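Long-range contact in thiamine pyrophosphokinase (Candida albicans, PDB 2G9Z), which transfers a pyrophosphate group from a nucleotide, normally ATP, to thiamine, making the cofactor thiamine diphosphate: residues T277-L291 with C327-V339. Sequence-based numbering, arbitrary orientation.
Sequences TCGLLPLSNKTPIIL and CSDDIVMNIEIDV
Both segments pass from one sheet of the β-sandwich of thiamine pyrophosphokinase to the other, through loops 282-288 and 328-330, so they pair twice, antiparallel: L291 beside C327 in one sheet, strand 277-281 beside 331-336 in the other. Next to L291-C327, I290 N gives a nearly straight bond to S328 OG (2.7 Å, 165° at the hydrogen), while S328 N donates to I290 O in the carbonyl plane. With chi1 at 59°, S328 OG lies between its own backbone N and carbonyl carbon, where it meets I290 N and also a water shared with P288 O and D329 OD2. A second water links S284 OG to D330 O. The extended I331 side chain lies along the L281-P282 peptide, CG1 3.3 Å from L281 O, and I289 CD1 packs on its CB. In the sheet that continues into the catalytic domain, G279 and N334 exchange two backbone bonds; L281 N donates to V332 O at 2.7 Å, the return bond being weak. On one face M333 CE reaches C278 SG at 3.7 Å; on the other, N334 ND2 bonds D218 of the second subunit. T277, near the bound thiamine diphosphate analogue, directs OG1 to R316, and its carbonyl O accepts from E336 N at 2.8 Å.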
ATOM      1  N   THR A 277     -13.130   4.561 -10.379  1.00 15.15           N
ATOM      2  CA  THR A 277     -12.548   3.276 -10.014  1.00 13.66           C
ATOM      3  C   THR A 277     -12.555   3.072  -8.499  1.00 12.84           C
ATOM      4  O   THR A 277     -12.430   4.027  -7.738  1.00 13.74           O
ATOM      5  CB  THR A 277     -11.099   3.182 -10.519  1.00 16.25           C
ATOM      6  OG1 THR A 277     -11.102   3.162 -11.949  1.00 18.20           O
ATOM      7  CG2 THR A 277     -10.422   1.928  -9.991  1.00 15.44           C
ATOM      8  N   CYS A 278     -12.702   1.823  -8.066  1.00 12.37           N
ATOM      9  CA  CYS A 278     -12.698   1.517  -6.639  1.00 12.58           C
ATOM     10  C   CYS A 278     -12.231   0.088  -6.397  1.00 12.75           C
ATOM     11  O   CYS A 278     -12.081  -0.701  -7.333  1.00 11.31           O
ATOM     12  CB  CYS A 278     -14.094   1.711  -6.032  1.00 11.91           C
ATOM     13  SG  CYS A 278     -15.339   0.564  -6.661  1.00 15.81           S
ATOM     14  N   GLY A 279     -11.992  -0.235  -5.133  1.00 12.34           N
ATOM     15  CA  GLY A 279     -11.542  -1.567  -4.791  1.00 12.63           C
ATOM     16  C   GLY A 279     -11.980  -1.949  -3.400  1.00 11.83           C
ATOM     17  O   GLY A 279     -12.235  -1.087  -2.570  1.00 13.13           O
ATOM     18  N   LEU A 280     -12.086  -3.250  -3.153  1.00 13.86           N
ATOM     19  CA  LEU A 280     -12.481  -3.763  -1.843  1.00 15.19           C
ATOM     20  C   LEU A 280     -11.312  -4.639  -1.445  1.00 15.77           C
ATOM     21  O   LEU A 280     -11.055  -5.658  -2.072  1.00 14.69           O
ATOM     22  CB  LEU A 280     -13.778  -4.566  -1.950  1.00 14.08           C
ATOM     23  CG  LEU A 280     -15.006  -3.698  -2.248  1.00 18.07           C
ATOM     24  CD1 LEU A 280     -14.995  -3.266  -3.707  1.00 20.25           C
ATOM     25  CD2 LEU A 280     -16.278  -4.479  -1.943  1.00 21.27           C
ATOM     26  N   LEU A 281     -10.604  -4.229  -0.399  1.00 15.48           N
ATOM     27  CA  LEU A 281      -9.391  -4.922   0.011  1.00 15.30           C
ATOM     28  C   LEU A 281      -9.447  -5.621   1.363  1.00 12.85           C
ATOM     29  O   LEU A 281      -9.478  -4.979   2.409  1.00 12.24           O
ATOM     30  CB  LEU A 281      -8.252  -3.899  -0.036  1.00 16.12           C
ATOM     31  CG  LEU A 281      -8.531  -2.941  -1.210  1.00 17.92           C
ATOM     32  CD1 LEU A 281      -7.655  -1.717  -1.135  1.00 20.99           C
ATOM     33  CD2 LEU A 281      -8.348  -3.678  -2.533  1.00 17.95           C
ATOM     34  N   PRO A 282      -9.456  -6.964   1.351  1.00 15.13           N
ATOM     35  CA  PRO A 282      -9.512  -7.776   2.571  1.00 14.43           C
ATOM     36  C   PRO A 282      -8.135  -7.859   3.225  1.00 15.81           C
ATOM     37  O   PRO A 282      -7.436  -8.866   3.108  1.00 16.81           O
ATOM     38  CB  PRO A 282     -10.001  -9.123   2.053  1.00 13.86           C
ATOM     39  CG  PRO A 282      -9.317  -9.227   0.726  1.00 14.16           C
ATOM     40  CD  PRO A 282      -9.443  -7.818   0.147  1.00 15.19           C
ATOM     41  N   LEU A 283      -7.758  -6.792   3.919  1.00 17.58           N
ATOM     42  CA  LEU A 283      -6.453  -6.713   4.563  1.00 18.26           C
ATOM     43  C   LEU A 283      -6.408  -7.065   6.052  1.00 20.85           C
ATOM     44  O   LEU A 283      -5.380  -6.865   6.698  1.00 25.73           O
ATOM     45  CB  LEU A 283      -5.878  -5.311   4.338  1.00 16.04           C
ATOM     46  CG  LEU A 283      -5.611  -5.008   2.857  1.00 16.93           C
ATOM     47  CD1 LEU A 283      -5.343  -3.528   2.633  1.00 17.39           C
ATOM     48  CD2 LEU A 283      -4.434  -5.850   2.394  1.00 17.91           C
ATOM     49  N   SER A 284      -7.497  -7.595   6.600  1.00 20.81           N
ATOM     50  CA  SER A 284      -7.518  -7.953   8.021  1.00 22.53           C
ATOM     51  C   SER A 284      -7.214  -9.434   8.253  1.00 24.63           C
ATOM     52  O   SER A 284      -6.975 -10.184   7.313  1.00 25.86           O
ATOM     53  CB  SER A 284      -8.882  -7.636   8.631  1.00 21.25           C
ATOM     54  OG  SER A 284      -9.841  -8.597   8.230  1.00 22.49           O
ATOM     55  N   ASN A 285      -7.245  -9.844   9.519  1.00 27.61           N
ATOM     56  CA  ASN A 285      -6.972 -11.225   9.896  1.00 33.25           C
ATOM     57  C   ASN A 285      -8.257 -12.053   9.917  1.00 35.35           C
ATOM     58  O   ASN A 285      -8.280 -13.171  10.433  1.00 37.42           O
ATOM     59  CB  ASN A 285      -6.294 -11.264  11.273  1.00 33.80           C
ATOM     60  CG  ASN A 285      -7.229 -10.861  12.398  1.00 36.31           C
ATOM     61  OD1 ASN A 285      -8.200 -10.135  12.186  1.00 37.29           O
ATOM     62  ND2 ASN A 285      -6.928 -11.318  13.608  1.00 38.06           N
ATOM     63  N   LYS A 286      -9.326 -11.491   9.365  1.00 36.44           N
ATOM     64  CA  LYS A 286     -10.608 -12.181   9.295  1.00 36.84           C
ATOM     65  C   LYS A 286     -10.857 -12.529   7.833  1.00 36.77           C
ATOM     66  O   LYS A 286     -11.205 -11.660   7.030  1.00 36.25           O
ATOM     67  CB  LYS A 286     -11.727 -11.281   9.821  1.00 37.35           C
ATOM     68  CG  LYS A 286     -11.589 -10.907  11.291  1.00 39.97           C
ATOM     69  CD  LYS A 286     -11.648 -12.138  12.185  1.00 41.80           C
ATOM     70  CE  LYS A 286     -11.584 -11.767  13.660  1.00 43.33           C
ATOM     71  NZ  LYS A 286     -10.302 -11.103  14.025  1.00 44.40           N
ATOM     72  N   THR A 287     -10.673 -13.799   7.489  1.00 36.75           N
ATOM     73  CA  THR A 287     -10.855 -14.244   6.111  1.00 37.24           C
ATOM     74  C   THR A 287     -11.543 -15.606   6.035  1.00 35.67           C
ATOM     75  O   THR A 287     -11.363 -16.452   6.911  1.00 37.63           O
ATOM     76  CB  THR A 287      -9.497 -14.360   5.397  1.00 37.54           C
ATOM     77  OG1 THR A 287      -8.847 -15.571   5.802  1.00 41.11           O
ATOM     78  CG2 THR A 287      -8.603 -13.190   5.776  1.00 39.96           C
ATOM     79  N   PRO A 288     -12.353 -15.828   4.988  1.00 33.36           N
ATOM     80  CA  PRO A 288     -12.632 -14.868   3.918  1.00 32.24           C
ATOM     81  C   PRO A 288     -13.813 -13.969   4.273  1.00 30.86           C
ATOM     82  O   PRO A 288     -14.548 -14.233   5.226  1.00 30.63           O
ATOM     83  CB  PRO A 288     -12.941 -15.763   2.729  1.00 31.62           C
ATOM     84  CG  PRO A 288     -13.658 -16.893   3.373  1.00 33.42           C
ATOM     85  CD  PRO A 288     -12.813 -17.174   4.602  1.00 33.52           C
ATOM     86  N   ILE A 289     -13.987 -12.911   3.492  1.00 27.47           N
ATOM     87  CA  ILE A 289     -15.074 -11.970   3.699  1.00 24.70           C
ATOM     88  C   ILE A 289     -16.072 -12.132   2.559  1.00 24.29           C
ATOM     89  O   ILE A 289     -15.690 -12.145   1.390  1.00 23.18           O
ATOM     90  CB  ILE A 289     -14.537 -10.520   3.735  1.00 24.15           C
ATOM     91  CG1 ILE A 289     -13.704 -10.322   5.006  1.00 25.83           C
ATOM     92  CG2 ILE A 289     -15.686  -9.526   3.668  1.00 22.71           C
ATOM     93  CD1 ILE A 289     -13.163  -8.929   5.184  1.00 25.86           C
ATOM     94  N   ILE A 290     -17.348 -12.275   2.907  1.00 23.73           N
ATOM     95  CA  ILE A 290     -18.397 -12.440   1.907  1.00 22.81           C
ATOM     96  C   ILE A 290     -18.946 -11.071   1.548  1.00 21.10           C
ATOM     97  O   ILE A 290     -19.327 -10.305   2.430  1.00 20.12           O
ATOM     98  CB  ILE A 290     -19.575 -13.285   2.438  1.00 25.09           C
ATOM     99  CG1 ILE A 290     -19.062 -14.571   3.084  1.00 25.06           C
ATOM    100  CG2 ILE A 290     -20.529 -13.609   1.293  1.00 25.34           C
ATOM    101  CD1 ILE A 290     -18.375 -15.503   2.134  1.00 29.69           C
ATOM    102  N   LEU A 291     -19.004 -10.774   0.255  1.00 20.20           N
ATOM    103  CA  LEU A 291     -19.504  -9.482  -0.198  1.00 18.35           C
ATOM    104  C   LEU A 291     -20.748  -9.545  -1.084  1.00 18.11           C
ATOM    105  O   LEU A 291     -20.949 -10.487  -1.849  1.00 19.23           O
ATOM    106  CB  LEU A 291     -18.407  -8.743  -0.968  1.00 16.95           C
ATOM    107  CG  LEU A 291     -17.079  -8.422  -0.272  1.00 18.83           C
ATOM    108  CD1 LEU A 291     -16.068  -7.928  -1.307  1.00 15.37           C
ATOM    109  CD2 LEU A 291     -17.305  -7.384   0.804  1.00 16.55           C
ATOM    110  N   CYS A 327     -20.977  -6.646   3.867  1.00 16.59           N
ATOM    111  CA  CYS A 327     -19.788  -7.464   4.077  1.00 18.14           C
ATOM    112  C   CYS A 327     -19.882  -8.260   5.370  1.00 17.65           C
ATOM    113  O   CYS A 327     -20.395  -7.765   6.368  1.00 18.79           O
ATOM    114  CB  CYS A 327     -18.550  -6.568   4.106  1.00 18.47           C
ATOM    115  SG  CYS A 327     -18.586  -5.292   5.386  1.00 21.58           S
ATOM    116  N   SER A 328     -19.375  -9.489   5.349  1.00 18.86           N
ATOM    117  CA  SER A 328     -19.419 -10.352   6.529  1.00 20.05           C
ATOM    118  C   SER A 328     -18.475  -9.916   7.647  1.00 20.89           C
ATOM    119  O   SER A 328     -18.537 -10.443   8.754  1.00 20.93           O
ATOM    120  CB  SER A 328     -19.095 -11.793   6.138  1.00 19.54           C
ATOM    121  OG  SER A 328     -17.810 -11.874   5.558  1.00 16.61           O
ATOM    122  N   ASP A 329     -17.603  -8.958   7.344  1.00 19.89           N
ATOM    123  CA  ASP A 329     -16.627  -8.430   8.303  1.00 20.06           C
ATOM    124  C   ASP A 329     -16.060  -7.140   7.745  1.00 18.55           C
ATOM    125  O   ASP A 329     -16.164  -6.883   6.540  1.00 16.43           O
ATOM    126  CB  ASP A 329     -15.478  -9.418   8.514  1.00 22.01           C
ATOM    127  CG  ASP A 329     -15.577 -10.152   9.828  1.00 27.21           C
ATOM    128  OD1 ASP A 329     -15.660  -9.477  10.875  1.00 29.18           O
ATOM    129  OD2 ASP A 329     -15.565 -11.399   9.814  1.00 31.64           O
ATOM    130  N   ASP A 330     -15.454  -6.331   8.608  1.00 18.66           N
ATOM    131  CA  ASP A 330     -14.883  -5.067   8.162  1.00 17.40           C
ATOM    132  C   ASP A 330     -13.958  -5.305   6.975  1.00 16.95           C
ATOM    133  O   ASP A 330     -13.249  -6.312   6.913  1.00 16.88           O
ATOM    134  CB  ASP A 330     -14.078  -4.389   9.279  1.00 18.56           C
ATOM    135  CG  ASP A 330     -14.947  -3.897  10.432  1.00 21.29           C
ATOM    136  OD1 ASP A 330     -16.190  -3.845  10.293  1.00 20.24           O
ATOM    137  OD2 ASP A 330     -14.371  -3.544  11.485  1.00 23.27           O
ATOM    138  N   ILE A 331     -13.976  -4.378   6.028  1.00 15.02           N
ATOM    139  CA  ILE A 331     -13.112  -4.486   4.868  1.00 13.09           C
ATOM    140  C   ILE A 331     -12.821  -3.096   4.332  1.00 12.21           C
ATOM    141  O   ILE A 331     -13.679  -2.210   4.342  1.00 11.64           O
ATOM    142  CB  ILE A 331     -13.748  -5.374   3.761  1.00 13.98           C
ATOM    143  CG1 ILE A 331     -12.750  -5.569   2.606  1.00 13.41           C
ATOM    144  CG2 ILE A 331     -15.045  -4.747   3.265  1.00 14.55           C
ATOM    145  CD1 ILE A 331     -13.219  -6.578   1.536  1.00 12.45           C
ATOM    146  N   VAL A 332     -11.592  -2.911   3.878  1.00 11.30           N
ATOM    147  CA  VAL A 332     -11.148  -1.637   3.339  1.00 13.28           C
ATOM    148  C   VAL A 332     -11.664  -1.381   1.929  1.00 13.66           C
ATOM    149  O   VAL A 332     -11.732  -2.291   1.108  1.00 13.91           O
ATOM    150  CB  VAL A 332      -9.603  -1.574   3.280  1.00 13.79           C
ATOM    151  CG1 VAL A 332      -9.154  -0.359   2.482  1.00 12.94           C
ATOM    152  CG2 VAL A 332      -9.031  -1.536   4.690  1.00 15.78           C
ATOM    153  N   MET A 333     -12.025  -0.132   1.660  1.00 14.25           N
ATOM    154  CA  MET A 333     -12.457   0.266   0.329  1.00 13.47           C
ATOM    155  C   MET A 333     -11.733   1.550  -0.069  1.00 12.77           C
ATOM    156  O   MET A 333     -11.577   2.468   0.738  1.00 11.93           O
ATOM    157  CB  MET A 333     -13.972   0.508   0.265  1.00 14.98           C
ATOM    158  CG  MET A 333     -14.423   1.089  -1.079  1.00 15.77           C
ATOM    159  SD  MET A 333     -16.225   1.057  -1.351  1.00 16.72           S
ATOM    160  CE  MET A 333     -16.314   0.546  -3.058  1.00 18.35           C
ATOM    161  N   ASN A 334     -11.260   1.591  -1.308  1.00 12.64           N
ATOM    162  CA  ASN A 334     -10.608   2.779  -1.823  1.00 12.55           C
ATOM    163  C   ASN A 334     -11.419   3.219  -3.025  1.00 13.59           C
ATOM    164  O   ASN A 334     -11.942   2.388  -3.765  1.00 15.61           O
ATOM    165  CB  ASN A 334      -9.164   2.497  -2.263  1.00 12.26           C
ATOM    166  CG  ASN A 334      -9.084   1.641  -3.515  1.00 14.64           C
ATOM    167  OD1 ASN A 334      -9.486   0.482  -3.515  1.00 14.96           O
ATOM    168  ND2 ASN A 334      -8.552   2.211  -4.589  1.00 14.18           N
ATOM    169  N   ILE A 335     -11.549   4.526  -3.193  1.00 14.09           N
ATOM    170  CA  ILE A 335     -12.258   5.083  -4.331  1.00 13.27           C
ATOM    171  C   ILE A 335     -11.314   6.097  -4.941  1.00 15.62           C
ATOM    172  O   ILE A 335     -10.823   6.987  -4.247  1.00 14.12           O
ATOM    173  CB  ILE A 335     -13.556   5.800  -3.914  1.00 14.40           C
ATOM    174  CG1 ILE A 335     -14.552   4.787  -3.333  1.00 11.29           C
ATOM    175  CG2 ILE A 335     -14.162   6.513  -5.122  1.00 13.45           C
ATOM    176  CD1 ILE A 335     -15.877   5.407  -2.898  1.00 13.58           C
ATOM    177  N   GLU A 336     -11.044   5.954  -6.232  1.00 15.70           N
ATOM    178  CA  GLU A 336     -10.152   6.873  -6.913  0.50 17.92           C
ATOM    179  C   GLU A 336     -10.765   8.265  -6.968  1.00 20.12           C
ATOM    180  O   GLU A 336     -11.973   8.425  -7.154  1.00 22.33           O
ATOM    181  CB  GLU A 336      -9.857   6.372  -8.330  0.50 16.91           C
ATOM    182  CG  GLU A 336      -8.926   7.273  -9.123  0.50 16.73           C
ATOM    183  CD  GLU A 336      -8.313   6.570 -10.319  0.50 17.98           C
ATOM    184  OE1 GLU A 336      -9.069   6.061 -11.170  0.50 17.84           O
ATOM    185  OE2 GLU A 336      -7.066   6.526 -10.404  0.50 17.55           O
ATOM    186  N   ILE A 337      -9.925   9.273  -6.784  1.00 22.26           N
ATOM    187  CA  ILE A 337     -10.377  10.653  -6.827  1.00 27.72           C
ATOM    188  C   ILE A 337      -9.528  11.422  -7.823  1.00 30.88           C
ATOM    189  O   ILE A 337      -8.330  11.180  -7.950  1.00 30.48           O
ATOM    190  CB  ILE A 337     -10.240  11.355  -5.454  1.00 28.01           C
ATOM    191  CG1 ILE A 337     -11.150  10.691  -4.423  1.00 27.84           C
ATOM    192  CG2 ILE A 337     -10.602  12.834  -5.590  1.00 29.37           C
ATOM    193  CD1 ILE A 337     -11.042  11.302  -3.042  1.00 29.30           C
ATOM    194  N   ASP A 338     -10.163  12.341  -8.533  1.00 37.68           N
ATOM    195  CA  ASP A 338      -9.471  13.178  -9.499  1.00 43.94           C
ATOM    196  C   ASP A 338     -10.284  14.455  -9.642  1.00 45.87           C
ATOM    197  O   ASP A 338     -11.017  14.636 -10.616  1.00 46.85           O
ATOM    198  CB  ASP A 338      -9.355  12.472 -10.852  1.00 46.69           C
ATOM    199  CG  ASP A 338      -8.456  13.221 -11.821  1.00 50.46           C
ATOM    200  OD1 ASP A 338      -7.249  13.362 -11.524  1.00 52.50           O
ATOM    201  OD2 ASP A 338      -8.953  13.671 -12.876  1.00 52.35           O
ATOM    202  N   VAL A 339     -10.159  15.328  -8.646  1.00 48.27           N
ATOM    203  CA  VAL A 339     -10.879  16.597  -8.630  1.00 50.23           C
ATOM    204  C   VAL A 339     -10.056  17.681  -9.333  1.00 51.45           C
ATOM    205  O   VAL A 339      -9.846  18.771  -8.759  1.00 52.46           O
ATOM    206  CB  VAL A 339     -11.198  17.022  -7.165  1.00 50.68           C
ATOM    207  CG1 VAL A 339      -9.905  17.205  -6.374  1.00 50.32           C
ATOM    208  CG2 VAL A 339     -12.041  18.292  -7.152  1.00 51.44           C
TER
HETATM  209  O   HOH W   1     -12.232  -7.761   9.036  0.98 18.83           O
HETATM  210  O   HOH W   2     -15.985 -12.734   7.116  1.00 32.77           O